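Local coordinates for CglIIR protein (Corynebacterium glutamicum, PDB 6F1S) that forms the C-terminal domain of the H subunit of the restriction endonuclease CglI, which contains a DEAD-Z1 helicase-like NTPase motor, at residues A[19-24]-A[156-161]; A[47-52]-A[91-96]; A[131-136]-A[148-153]. One frame throughout, in Å; residues are numbered along the deposited sequence.

Contact 1: A[19-24]-A[156-161]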
ATOM      1  N   GLY A  19      -7.902 -13.049   2.580  1.00 33.09           N
ATOM      2  CA  GLY A  19      -8.618 -13.044   1.316  1.00 30.53           C
ATOM      3  C   GLY A  19      -9.398 -11.776   1.037  1.00 28.78           C
ATOM      4  O   GLY A  19     -10.156 -11.708   0.071  1.00 29.57           O
ATOM      5  N   VAL A  20      -9.212 -10.768   1.883  1.00 27.73           N
ATOM      6  CA  VAL A  20      -9.892  -9.486   1.732  1.00 25.50           C
ATOM      7  C   VAL A  20      -8.875  -8.358   1.533  1.00 25.47           C
ATOM      8  O   VAL A  20      -7.826  -8.334   2.186  1.00 24.37           O
ATOM      9  CB  VAL A  20     -10.787  -9.187   2.962  1.00 29.10           C
ATOM     10  CG1 VAL A  20     -11.452  -7.822   2.840  1.00 28.54           C
ATOM     11  CG2 VAL A  20     -11.840 -10.285   3.138  1.00 28.44           C
ATOM     12  N   ASN A  21      -9.169  -7.445   0.605  1.00 24.76           N
ATOM     13  CA  ASN A  21      -8.373  -6.229   0.432  1.00 22.58           C
ATOM     14  C   ASN A  21      -8.695  -5.205   1.515  1.00 22.35           C
ATOM     15  O   ASN A  21      -9.853  -4.991   1.846  1.00 23.05           O
ATOM     16  CB  ASN A  21      -8.619  -5.593  -0.941  1.00 21.47           C
ATOM     17  CG  ASN A  21      -7.838  -6.260  -2.058  1.00 21.67           C
ATOM     18  OD1 ASN A  21      -6.649  -6.551  -1.924  1.00 22.02           O
ATOM     19  ND2 ASN A  21      -8.505  -6.484  -3.183  1.00 22.05           N
ATOM     20  N   TYR A  22      -7.671  -4.567   2.060  1.00 22.97           N
ATOM     21  CA  TYR A  22      -7.876  -3.429   2.949  1.00 23.83           C
ATOM     22  C   TYR A  22      -6.946  -2.308   2.526  1.00 21.68           C
ATOM     23  O   TYR A  22      -5.745  -2.522   2.385  1.00 23.25           O
ATOM     24  CB  TYR A  22      -7.612  -3.800   4.413  1.00 26.06           C
ATOM     25  CG  TYR A  22      -8.460  -4.931   4.951  1.00 27.52           C
ATOM     26  CD1 TYR A  22      -9.739  -4.697   5.443  1.00 28.92           C
ATOM     27  CD2 TYR A  22      -7.977  -6.232   4.977  1.00 28.23           C
ATOM     28  CE1 TYR A  22     -10.517  -5.733   5.940  1.00 29.82           C
ATOM     29  CE2 TYR A  22      -8.745  -7.273   5.470  1.00 29.81           C
ATOM     30  CZ  TYR A  22     -10.013  -7.019   5.952  1.00 31.21           C
ATOM     31  OH  TYR A  22     -10.775  -8.059   6.443  1.00 32.00           O
ATOM     32  N   PHE A  23      -7.482  -1.117   2.306  1.00 20.29           N
ATOM     33  CA  PHE A  23      -6.611   0.004   1.979  1.00 20.70           C
ATOM     34  C   PHE A  23      -6.851   1.186   2.917  1.00 21.55           C
ATOM     35  O   PHE A  23      -7.951   1.384   3.420  1.00 23.72           O
ATOM     36  CB  PHE A  23      -6.783   0.420   0.505  1.00 19.61           C
ATOM     37  CG  PHE A  23      -7.857   1.453   0.266  1.00 19.34           C
ATOM     38  CD1 PHE A  23      -9.174   1.069   0.060  1.00 17.95           C
ATOM     39  CD2 PHE A  23      -7.541   2.806   0.210  1.00 17.78           C
ATOM     40  CE1 PHE A  23     -10.165   2.010  -0.178  1.00 18.61           C
ATOM     41  CE2 PHE A  23      -8.521   3.756  -0.024  1.00 18.71           C
ATOM     42  CZ  PHE A  23      -9.842   3.357  -0.221  1.00 19.32           C
ATOM     43  N   ALA A  24      -5.798   1.954   3.158  1.00 20.46           N
ATOM     44  CA  ALA A  24      -5.884   3.147   3.985  1.00 21.15           C
ATOM     45  C   ALA A  24      -6.608   4.267   3.249  1.00 21.26           C
ATOM     46  O   ALA A  24      -6.135   4.756   2.226  1.00 21.93           O
ATOM     47  CB  ALA A  24      -4.492   3.608   4.403  1.00 21.27           C
ATOM     48  N   ASN A 156      -2.520  -0.832   0.020  1.00 13.55           N
ATOM     49  CA  ASN A 156      -3.605  -1.800   0.022  1.00 13.58           C
ATOM     50  C   ASN A 156      -3.017  -3.154   0.370  1.00 13.96           C
ATOM     51  O   ASN A 156      -2.127  -3.638  -0.316  1.00 14.41           O
ATOM     52  CB  ASN A 156      -4.313  -1.842  -1.339  1.00 13.91           C
ATOM     53  CG  ASN A 156      -5.338  -2.963  -1.436  1.00 16.12           C
ATOM     54  OD1 ASN A 156      -6.539  -2.733  -1.299  1.00 19.01           O
ATOM     55  ND2 ASN A 156      -4.867  -4.183  -1.682  1.00 16.04           N
ATOM     56  N   ILE A 157      -3.500  -3.754   1.450  1.00 15.51           N
ATOM     57  CA  ILE A 157      -2.951  -5.018   1.916  1.00 18.53           C
ATOM     58  C   ILE A 157      -3.970  -6.138   1.792  1.00 19.77           C
ATOM     59  O   ILE A 157      -5.179  -5.903   1.815  1.00 19.80           O
ATOM     60  CB  ILE A 157      -2.483  -4.926   3.383  1.00 20.86           C
ATOM     61  CG1 ILE A 157      -3.661  -4.550   4.282  1.00 24.03           C
ATOM     62  CG2 ILE A 157      -1.352  -3.911   3.524  1.00 19.75           C
ATOM     63  CD1 ILE A 157      -3.311  -4.429   5.744  1.00 25.82           C
ATOM     64  N   LYS A 158      -3.466  -7.357   1.652  1.00 21.84           N
ATOM     65  CA  LYS A 158      -4.311  -8.534   1.544  1.00 22.51           C
ATOM     66  C   LYS A 158      -3.536  -9.748   2.033  1.00 22.24           C
ATOM     67  O   LYS A 158      -2.468 -10.061   1.509  1.00 22.66           O
ATOM     68  CB  LYS A 158      -4.780  -8.727   0.101  1.00 22.47           C
ATOM     69  CG  LYS A 158      -5.651  -9.952  -0.133  1.00 25.48           C
ATOM     70  CD  LYS A 158      -6.149  -9.976  -1.576  1.00 26.82           C
ATOM     71  CE  LYS A 158      -7.049 -11.166  -1.843  1.00 28.74           C
ATOM     72  NZ  LYS A 158      -6.274 -12.432  -1.904  1.00 29.08           N
ATOM     73  N   LEU A 159      -4.061 -10.415   3.056  1.00 22.96           N
ATOM     74  CA  LEU A 159      -3.431 -11.623   3.584  1.00 25.40           C
ATOM     75  C   LEU A 159      -3.912 -12.845   2.799  1.00 28.22           C
ATOM     76  O   LEU A 159      -5.033 -12.855   2.287  1.00 27.71           O
ATOM     77  CB  LEU A 159      -3.724 -11.773   5.083  1.00 24.52           C
ATOM     78  CG  LEU A 159      -2.998 -10.803   6.034  1.00 23.14           C
ATOM     79  CD1 LEU A 159      -3.549 -10.888   7.439  1.00 23.61           C
ATOM     80  CD2 LEU A 159      -1.506 -11.066   6.059  1.00 22.22           C
ATOM     81  N   PRO A 160      -3.054 -13.876   2.684  1.00 31.68           N
ATOM     82  CA  PRO A 160      -3.416 -15.066   1.903  1.00 34.57           C
ATOM     83  C   PRO A 160      -4.553 -15.865   2.546  1.00 38.67           C
ATOM     84  O   PRO A 160      -4.709 -15.852   3.769  1.00 38.17           O
ATOM     85  CB  PRO A 160      -2.115 -15.877   1.871  1.00 34.05           C
ATOM     86  CG  PRO A 160      -1.344 -15.416   3.065  1.00 33.20           C
ATOM     87  CD  PRO A 160      -1.698 -13.972   3.255  1.00 32.11           C
ATOM     88  N   GLY A 161      -5.344 -16.542   1.719  1.00 42.94           N
ATOM     89  CA  GLY A 161      -6.507 -17.270   2.195  1.00 46.45           C
ATOM     90  C   GLY A 161      -7.748 -16.972   1.375  1.00 49.40           C
ATOM     91  O   GLY A 161      -7.655 -16.512   0.235  1.00 49.03           O
TER
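The carbonyl oxygen of Y22 is gripped from two directions by the neighbouring strand: I157 N donates a hydrogen bond to Y22 O at 2.7 Å, and the CA-H of N156 leans in at 3.3 Å from N156 CA to Y22 O. The return bond, Y22 N to I157 O at 2.8 Å, completes a hydrogen-bonded antiparallel pair, and I157 O also receives the CA-H of N21. Strand 21-23 is thereby fastened along the border of the mixed sheet, its axis 4.5 Å from that of strand 156-158 at closest approach. Beyond the regular pairing, G19 N still reaches L159 O at 2.9 Å.

The two faces differ in chemistry. On that of N21, F23, N156 and K158, amide meets amide: N156 ND2 donates to N21 OD1 at 3.0 Å, almost straight (177°). The bond lies in the plane of the N156 amide but comes down from above the N21 carbonyl plane, since the two amides are inclined by 62°. With CG anti to the backbone N (chi1 173°), the N156 amide swings toward N21, so that ND2 meets OD1. K158 runs past as an aliphatic rod, with its CD near N21 OD1 at 3.5 Å, and then bends at its last torsion. Its NZ donates to E121 O, while N21 ND2 holds S118 OG. On the other face, Y22 CB rests against I157 CG1, and V20 CG1 sits over one face of the tyrosine ring, toward its rim.

The pair illustrates how an edge strand can be held by more than backbone bonds: the N21 amide is fixed at both its oxygen and its nitrogen, so its rotation is set, and N21 and K158 tie the sheet edge to S118 of helix 112-120 and to E121 just beyond it.

Contact 2: A[47-52]-A[91-96]; sequences GEDSTI and TARMVL
Carboxylate and guanidinium meet edge to edge where D49 faces R93: the two planes are only 11° apart, and the carboxylate carbon lies in the guanidinium plane, at its rim. R93 grips side-on, NE reaching D49 OD1 at 3.0 Å and NH2 reaching D49 OD2 at 2.8 Å. Both oxygens offer their syn lone pairs, and both bonds are close to straight, the geometry expected of a bidentate salt bridge. R93 arrives there with CG anti to its main-chain nitrogen (chi1 -175°) and the chain extended as far as NE, while NH1 turns to a second acid, E121.

Beneath this bridge the backbones pair antiparallel. S50 and M94 exchange bonds, with M94 N to S50 O at 2.9 Å; I52 and A92 do likewise, and L96 N closes onto E48 O. A water donates to M94 O (2.9 Å) and G47 O and also hydrogen-bonds S50 OG, which is bonded to Y42 OH of helix 32-46 as well. On the face opposite D49 and R93, the I52 end of the contact is apolar: I52 CG2 packs on CB of selenomethionine M94 at 4.0 Å.

Strand 49-52 forms one border of the sheet within the chain. L117 of helix 112-120 touches D49 and R93 on one face; helices 32-46 and 54-61 cover the other through Y42, I57 and I60, and strand 126-132 flanks R93 on the far side.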
ATOM      1  N   GLY A  47      11.344  -3.409 -10.338  1.00 14.74           N
ATOM      2  CA  GLY A  47      10.120  -3.502 -11.111  1.00 14.16           C
ATOM      3  C   GLY A  47       8.856  -3.201 -10.330  1.00 16.58           C
ATOM      4  O   GLY A  47       8.866  -3.114  -9.104  1.00 17.16           O
ATOM      5  N   GLU A  48       7.756  -3.048 -11.053  1.00 20.53           N
ATOM      6  CA  GLU A  48       6.477  -2.707 -10.443  1.00 24.90           C
ATOM      7  C   GLU A  48       5.786  -3.908  -9.785  1.00 22.51           C
ATOM      8  O   GLU A  48       4.921  -3.736  -8.933  1.00 22.16           O
ATOM      9  CB  GLU A  48       5.552  -2.078 -11.491  1.00 29.90           C
ATOM     10  CG  GLU A  48       5.224  -2.982 -12.659  1.00 36.82           C
ATOM     11  CD  GLU A  48       4.254  -2.338 -13.638  1.00 43.97           C
ATOM     12  OE1 GLU A  48       3.795  -1.201 -13.371  1.00 47.28           O
ATOM     13  OE2 GLU A  48       3.952  -2.972 -14.673  1.00 45.55           O
ATOM     14  N   ASP A  49       6.170  -5.117 -10.178  1.00 21.58           N
ATOM     15  CA  ASP A  49       5.559  -6.331  -9.642  1.00 20.04           C
ATOM     16  C   ASP A  49       6.660  -7.308  -9.262  1.00 18.97           C
ATOM     17  O   ASP A  49       7.300  -7.899 -10.123  1.00 20.46           O
ATOM     18  CB  ASP A  49       4.601  -6.961 -10.663  1.00 18.86           C
ATOM     19  CG  ASP A  49       3.726  -8.059 -10.066  1.00 20.82           C
ATOM     20  OD1 ASP A  49       4.019  -8.549  -8.954  1.00 20.44           O
ATOM     21  OD2 ASP A  49       2.735  -8.440 -10.725  1.00 22.27           O
ATOM     22  N   SER A  50       6.881  -7.474  -7.965  1.00 19.05           N
ATOM     23  CA  SER A  50       8.012  -8.256  -7.491  1.00 19.07           C
ATOM     24  C   SER A  50       7.670  -9.018  -6.230  1.00 20.33           C
ATOM     25  O   SER A  50       6.600  -8.834  -5.655  1.00 20.05           O
ATOM     26  CB  SER A  50       9.212  -7.349  -7.227  1.00 16.84           C
ATOM     27  OG  SER A  50       8.989  -6.511  -6.107  1.00 13.99           O
ATOM     28  N   THR A  51       8.580  -9.880  -5.798  1.00 23.09           N
ATOM     29  CA  THR A  51       8.479 -10.425  -4.453  1.00 24.70           C
ATOM     30  C   THR A  51       9.533  -9.740  -3.604  1.00 23.47           C
ATOM     31  O   THR A  51      10.541  -9.263  -4.117  1.00 23.42           O
ATOM     32  CB  THR A  51       8.660 -11.949  -4.414  1.00 26.29           C
ATOM     33  OG1 THR A  51       9.964 -12.296  -4.889  1.00 27.55           O
ATOM     34  CG2 THR A  51       7.601 -12.624  -5.273  1.00 26.90           C
ATOM     35  N   ILE A  52       9.282  -9.673  -2.305  1.00 25.00           N
ATOM     36  CA  ILE A  52      10.151  -8.934  -1.402  1.00 24.22           C
ATOM     37  C   ILE A  52      10.083  -9.552  -0.005  1.00 24.36           C
ATOM     38  O   ILE A  52       9.034 -10.041   0.414  1.00 25.76           O
ATOM     39  CB  ILE A  52       9.757  -7.441  -1.370  1.00 22.08           C
ATOM     40  CG1 ILE A  52      10.749  -6.621  -0.545  1.00 22.95           C
ATOM     41  CG2 ILE A  52       8.331  -7.275  -0.872  1.00 21.46           C
ATOM     42  CD1 ILE A  52      10.438  -5.139  -0.514  1.00 23.57           C
ATOM     43  N   THR A  91       7.652 -15.243   0.929  1.00 33.57           N
ATOM     44  CA  THR A  91       7.893 -13.840   0.635  1.00 31.20           C
ATOM     45  C   THR A  91       6.576 -13.116   0.369  1.00 29.29           C
ATOM     46  O   THR A  91       5.562 -13.739   0.045  1.00 28.48           O
ATOM     47  CB  THR A  91       8.834 -13.658  -0.584  1.00 37.69           C
ATOM     48  OG1 THR A  91       8.280 -14.316  -1.730  1.00 37.36           O
ATOM     49  CG2 THR A  91      10.210 -14.235  -0.293  1.00 38.20           C
ATOM     50  N   ALA A  92       6.598 -11.799   0.516  1.00 26.09           N
ATOM     51  CA  ALA A  92       5.446 -10.983   0.177  1.00 25.47           C
ATOM     52  C   ALA A  92       5.540 -10.539  -1.272  1.00 23.95           C
ATOM     53  O   ALA A  92       6.632 -10.437  -1.834  1.00 23.67           O
ATOM     54  CB  ALA A  92       5.344  -9.775   1.103  1.00 24.27           C
ATOM     55  N   ARG A  93       4.384 -10.297  -1.877  1.00 22.63           N
ATOM     56  CA  ARG A  93       4.317  -9.728  -3.214  1.00 20.47           C
ATOM     57  C   ARG A  93       4.021  -8.235  -3.103  1.00 18.95           C
ATOM     58  O   ARG A  93       3.154  -7.818  -2.331  1.00 18.53           O
ATOM     59  CB  ARG A  93       3.252 -10.440  -4.050  1.00 20.87           C
ATOM     60  CG  ARG A  93       3.180 -10.003  -5.505  1.00 20.53           C
ATOM     61  CD  ARG A  93       2.153 -10.831  -6.252  1.00 20.52           C
ATOM     62  NE  ARG A  93       2.011 -10.435  -7.649  1.00 20.04           N
ATOM     63  CZ  ARG A  93       1.052 -10.879  -8.459  1.00 20.69           C
ATOM     64  NH1 ARG A  93       0.140 -11.735  -8.010  1.00 20.28           N
ATOM     65  NH2 ARG A  93       1.002 -10.462  -9.718  1.00 19.83           N
HETATM   66  N   MSE A  94       4.759  -7.429  -3.857  1.00 17.96           N
HETATM   67  CA  MSE A  94       4.565  -5.986  -3.815  1.00 16.48           C
HETATM   68  C   MSE A  94       4.361  -5.410  -5.211  1.00 14.77           C
HETATM   69  O   MSE A  94       5.150  -5.657  -6.130  1.00 13.21           O
HETATM   70  CB  MSE A  94       5.744  -5.288  -3.128  1.00 15.09           C
HETATM   71  CG  MSE A  94       5.514  -3.790  -2.954  1.00 14.35           C
HETATM   72 SE   MSE A  94       6.748  -2.894  -1.722  1.00 36.63          SE
HETATM   73  CE  MSE A  94       8.307  -2.751  -2.887  1.00  8.59           C
ATOM     74  N   VAL A  95       3.282  -4.644  -5.351  1.00 12.79           N
ATOM     75  CA  VAL A  95       2.936  -4.007  -6.608  1.00 12.24           C
ATOM     76  C   VAL A  95       2.958  -2.491  -6.431  1.00 12.20           C
ATOM     77  O   VAL A  95       2.289  -1.949  -5.550  1.00 13.20           O
ATOM     78  CB  VAL A  95       1.552  -4.475  -7.115  1.00 12.83           C
ATOM     79  CG1 VAL A  95       1.153  -3.738  -8.382  1.00 10.46           C
ATOM     80  CG2 VAL A  95       1.556  -5.986  -7.343  1.00 12.05           C
ATOM     81  N   LEU A  96       3.754  -1.821  -7.258  1.00 12.96           N
ATOM     82  CA  LEU A  96       3.883  -0.369  -7.229  1.00 13.43           C
ATOM     83  C   LEU A  96       3.304   0.220  -8.502  1.00 15.42           C
ATOM     84  O   LEU A  96       3.773  -0.096  -9.594  1.00 14.87           O
ATOM     85  CB  LEU A  96       5.350   0.058  -7.091  1.00 13.20           C
ATOM     86  CG  LEU A  96       6.198  -0.530  -5.962  1.00 13.55           C
ATOM     87  CD1 LEU A  96       7.633  -0.007  -6.041  1.00 13.64           C
ATOM     88  CD2 LEU A  96       5.590  -0.225  -4.607  1.00 12.42           C
TER
HETATM   89  O   HOH W   1       7.595  -4.272  -6.851  1.00 14.01           O

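Contact 3: A[131-136]-A[148-153]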
ATOM      1  N   ARG A 131       0.710   5.440  -6.206  1.00 14.78           N
ATOM      2  CA  ARG A 131       1.264   6.787  -6.117  1.00 14.28           C
ATOM      3  C   ARG A 131       0.324   7.777  -6.788  1.00 13.73           C
ATOM      4  O   ARG A 131       0.066   7.689  -7.981  1.00 11.41           O
ATOM      5  CB  ARG A 131       2.655   6.854  -6.755  1.00 14.96           C
ATOM      6  CG  ARG A 131       3.448   8.124  -6.437  1.00 14.47           C
ATOM      7  CD  ARG A 131       4.744   8.172  -7.238  1.00 15.28           C
ATOM      8  NE  ARG A 131       5.606   9.283  -6.846  1.00 15.78           N
ATOM      9  CZ  ARG A 131       5.524  10.507  -7.358  1.00 17.19           C
ATOM     10  NH1 ARG A 131       4.608  10.782  -8.279  1.00 15.81           N
ATOM     11  NH2 ARG A 131       6.352  11.458  -6.945  1.00 17.55           N
ATOM     12  N   ILE A 132      -0.193   8.718  -6.007  1.00 17.42           N
ATOM     13  CA  ILE A 132      -1.140   9.703  -6.516  1.00 18.19           C
ATOM     14  C   ILE A 132      -0.572  11.106  -6.390  1.00 20.53           C
ATOM     15  O   ILE A 132      -0.189  11.531  -5.300  1.00 19.48           O
ATOM     16  CB  ILE A 132      -2.481   9.634  -5.771  1.00 16.34           C
ATOM     17  CG1 ILE A 132      -3.096   8.246  -5.925  1.00 14.70           C
ATOM     18  CG2 ILE A 132      -3.436  10.711  -6.279  1.00 15.44           C
ATOM     19  CD1 ILE A 132      -4.332   8.029  -5.084  1.00 15.46           C
ATOM     20  N   GLU A 133      -0.531  11.819  -7.512  1.00 24.42           N
ATOM     21  CA  GLU A 133       0.047  13.155  -7.565  1.00 27.42           C
ATOM     22  C   GLU A 133      -0.796  14.082  -8.438  1.00 26.20           C
ATOM     23  O   GLU A 133      -1.348  13.656  -9.445  1.00 24.98           O
ATOM     24  CB  GLU A 133       1.480  13.082  -8.096  1.00 32.09           C
ATOM     25  CG  GLU A 133       2.235  14.394  -8.079  1.00 38.73           C
ATOM     26  CD  GLU A 133       3.402  14.402  -9.049  1.00 44.70           C
ATOM     27  OE1 GLU A 133       4.364  13.634  -8.845  1.00 43.76           O
ATOM     28  OE2 GLU A 133       3.350  15.176 -10.026  1.00 51.85           O
ATOM     29  N   GLY A 134      -0.895  15.348  -8.043  1.00 26.69           N
ATOM     30  CA  GLY A 134      -1.559  16.360  -8.848  1.00 24.73           C
ATOM     31  C   GLY A 134      -3.072  16.265  -8.837  1.00 23.66           C
ATOM     32  O   GLY A 134      -3.726  16.504  -9.849  1.00 24.59           O
ATOM     33  N   VAL A 135      -3.624  15.931  -7.677  1.00 24.00           N
ATOM     34  CA  VAL A 135      -5.055  15.714  -7.509  1.00 24.04           C
ATOM     35  C   VAL A 135      -5.613  16.656  -6.437  1.00 26.85           C
ATOM     36  O   VAL A 135      -6.760  17.111  -6.517  1.00 26.44           O
ATOM     37  CB  VAL A 135      -5.333  14.231  -7.140  1.00 24.81           C
ATOM     38  CG1 VAL A 135      -6.555  14.083  -6.265  1.00 25.33           C
ATOM     39  CG2 VAL A 135      -5.454  13.382  -8.396  1.00 24.51           C
ATOM     40  N   ASN A 136      -4.776  16.964  -5.451  1.00 30.12           N
ATOM     41  CA  ASN A 136      -5.183  17.749  -4.288  1.00 34.67           C
ATOM     42  C   ASN A 136      -5.667  19.158  -4.620  1.00 39.13           C
ATOM     43  O   ASN A 136      -6.687  19.601  -4.093  1.00 39.64           O
ATOM     44  CB  ASN A 136      -4.028  17.830  -3.284  1.00 34.38           C
ATOM     45  CG  ASN A 136      -3.948  16.608  -2.390  1.00 34.52           C
ATOM     46  OD1 ASN A 136      -4.705  15.652  -2.557  1.00 33.58           O
ATOM     47  ND2 ASN A 136      -3.031  16.635  -1.430  1.00 35.45           N
ATOM     48  N   SER A 148      -3.315  13.518   2.359  1.00 24.66           N
ATOM     49  CA  SER A 148      -2.550  14.258   3.359  1.00 26.23           C
ATOM     50  C   SER A 148      -1.293  14.890   2.773  1.00 27.73           C
ATOM     51  O   SER A 148      -0.698  15.772   3.384  1.00 29.08           O
ATOM     52  CB  SER A 148      -2.174  13.349   4.534  1.00 26.05           C
ATOM     53  OG  SER A 148      -1.357  12.271   4.110  1.00 26.78           O
ATOM     54  N   SER A 149      -0.891  14.440   1.590  1.00 27.97           N
ATOM     55  CA  SER A 149       0.264  15.023   0.923  1.00 28.14           C
ATOM     56  C   SER A 149       0.210  14.833  -0.586  1.00 29.65           C
ATOM     57  O   SER A 149      -0.518  13.983  -1.101  1.00 30.69           O
ATOM     58  CB  SER A 149       1.567  14.430   1.471  1.00 28.10           C
ATOM     59  OG  SER A 149       1.692  13.061   1.135  1.00 27.48           O
ATOM     60  N   ASP A 150       0.988  15.654  -1.280  1.00 31.22           N
ATOM     61  CA  ASP A 150       1.151  15.561  -2.715  1.00 30.78           C
ATOM     62  C   ASP A 150       2.648  15.556  -3.008  1.00 30.25           C
ATOM     63  O   ASP A 150       3.327  16.554  -2.780  1.00 30.13           O
ATOM     64  CB  ASP A 150       0.448  16.725  -3.425  1.00 32.15           C
ATOM     65  CG  ASP A 150       0.537  16.631  -4.942  1.00 33.28           C
ATOM     66  OD1 ASP A 150       0.537  15.507  -5.474  1.00 33.83           O
ATOM     67  OD2 ASP A 150       0.610  17.679  -5.610  1.00 35.39           O
ATOM     68  N   PRO A 151       3.180  14.423  -3.497  1.00 30.09           N
ATOM     69  CA  PRO A 151       2.453  13.192  -3.815  1.00 28.64           C
ATOM     70  C   PRO A 151       2.142  12.355  -2.582  1.00 26.40           C
ATOM     71  O   PRO A 151       2.713  12.589  -1.518  1.00 26.04           O
ATOM     72  CB  PRO A 151       3.425  12.449  -4.726  1.00 29.31           C
ATOM     73  CG  PRO A 151       4.764  12.827  -4.173  1.00 30.97           C
ATOM     74  CD  PRO A 151       4.631  14.268  -3.718  1.00 30.59           C
ATOM     75  N   ILE A 152       1.242  11.391  -2.738  1.00 24.31           N
ATOM     76  CA  ILE A 152       0.928  10.446  -1.677  1.00 21.60           C
ATOM     77  C   ILE A 152       1.142   9.029  -2.203  1.00 19.95           C
ATOM     78  O   ILE A 152       1.068   8.788  -3.410  1.00 19.61           O
ATOM     79  CB  ILE A 152      -0.533  10.618  -1.169  1.00 25.04           C
ATOM     80  CG1 ILE A 152      -0.762   9.866   0.146  1.00 25.53           C
ATOM     81  CG2 ILE A 152      -1.541  10.164  -2.226  1.00 24.30           C
ATOM     82  CD1 ILE A 152      -0.022  10.430   1.324  1.00 25.16           C
ATOM     83  N   TRP A 153       1.443   8.101  -1.303  1.00 19.87           N
ATOM     84  CA  TRP A 153       1.384   6.679  -1.612  1.00 17.61           C
ATOM     85  C   TRP A 153       0.261   6.080  -0.778  1.00 18.55           C
ATOM     86  O   TRP A 153       0.191   6.324   0.429  1.00 18.79           O
ATOM     87  CB  TRP A 153       2.704   5.974  -1.302  1.00 15.51           C
ATOM     88  CG  TRP A 153       3.793   6.184  -2.300  1.00 15.09           C
ATOM     89  CD1 TRP A 153       4.764   7.139  -2.260  1.00 16.78           C
ATOM     90  CD2 TRP A 153       4.048   5.404  -3.479  1.00 15.25           C
ATOM     91  NE1 TRP A 153       5.601   7.013  -3.341  1.00 16.95           N
ATOM     92  CE2 TRP A 153       5.185   5.955  -4.105  1.00 15.68           C
ATOM     93  CE3 TRP A 153       3.421   4.301  -4.069  1.00 14.93           C
ATOM     94  CZ2 TRP A 153       5.714   5.438  -5.289  1.00 13.23           C
ATOM     95  CZ3 TRP A 153       3.946   3.789  -5.247  1.00 14.51           C
ATOM     96  CH2 TRP A 153       5.081   4.359  -5.842  1.00 14.63           C
TER
HETATM   97  O   HOH W   2      -1.927  13.333  -3.655  1.00 25.73           O
HETATM   98  O   HOH W   3      -2.536  15.204  -5.306  1.00 21.69           O
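In the domain's mixed sheet, strand 126-132 ends and its antiparallel neighbour 152-158 begins here, at the mouth of the excursion that carries helix 136-141, with R131 facing W153 and I132 paired with I152. The last pair is hydrogen-bonded in both directions, I132 N to I152 O and I152 N to I132 O each at 2.9 Å.

R131 and W153 supply a CH-pi contact: R131 CB stands over the six-membered ring, 3.5 Å from its centroid and 5° off the normal. R131 CG lies anti to the main-chain nitrogen and the chain stays extended to NE, which carries it across the indole; the guanidinium turns nearly upright to the ring (planes 81° apart), with W153 CZ2 at its edge. P151, preceded by a cis peptide, lies alongside and lays CG over one guanidinium face, 3.5 Å from R131 NH2. At another edge, R131 NH1 bridges to E133 OE1 at 2.9 Å. D36 of helix 32-46 joins the cluster from outside, its OD1 receiving both R131 NE and W153 NE1, which probably steadies ring and guanidinium together.

Beyond the paired residues, side chain and solvent replace sheet bonding. G134 N donates to D150 OD1 at 2.9 Å, approaching on the syn side but 33° out of the carboxylate plane. V135, the N-cap of helix 136-141, gives its N-H to a water at 2.7 Å, and a second water donates to both I132 O and S149 O, 3.0 Å from each.

Overall arrangement
All three contacts belong to one five-stranded mixed sheet. Contacts 1 and 2 fasten its outermost strands within the chain, 21-23 and 49-52, and their centres are 14 Å apart. Contact 3 joins two inner strands, 22 Å from contact 1 and 21 Å from contact 2 between centres. It shares strand 152-158 with contact 1, at the other end and across the chain's centre, while strands 92-100 and 126-132 run side by side to link it with contact 2. Along the sequence, contacts 2 and 3 both fall within the loop that contact 1 closes. A formate, probably from the crystallisation liquor, sits about 4 Å from the side chain of R131.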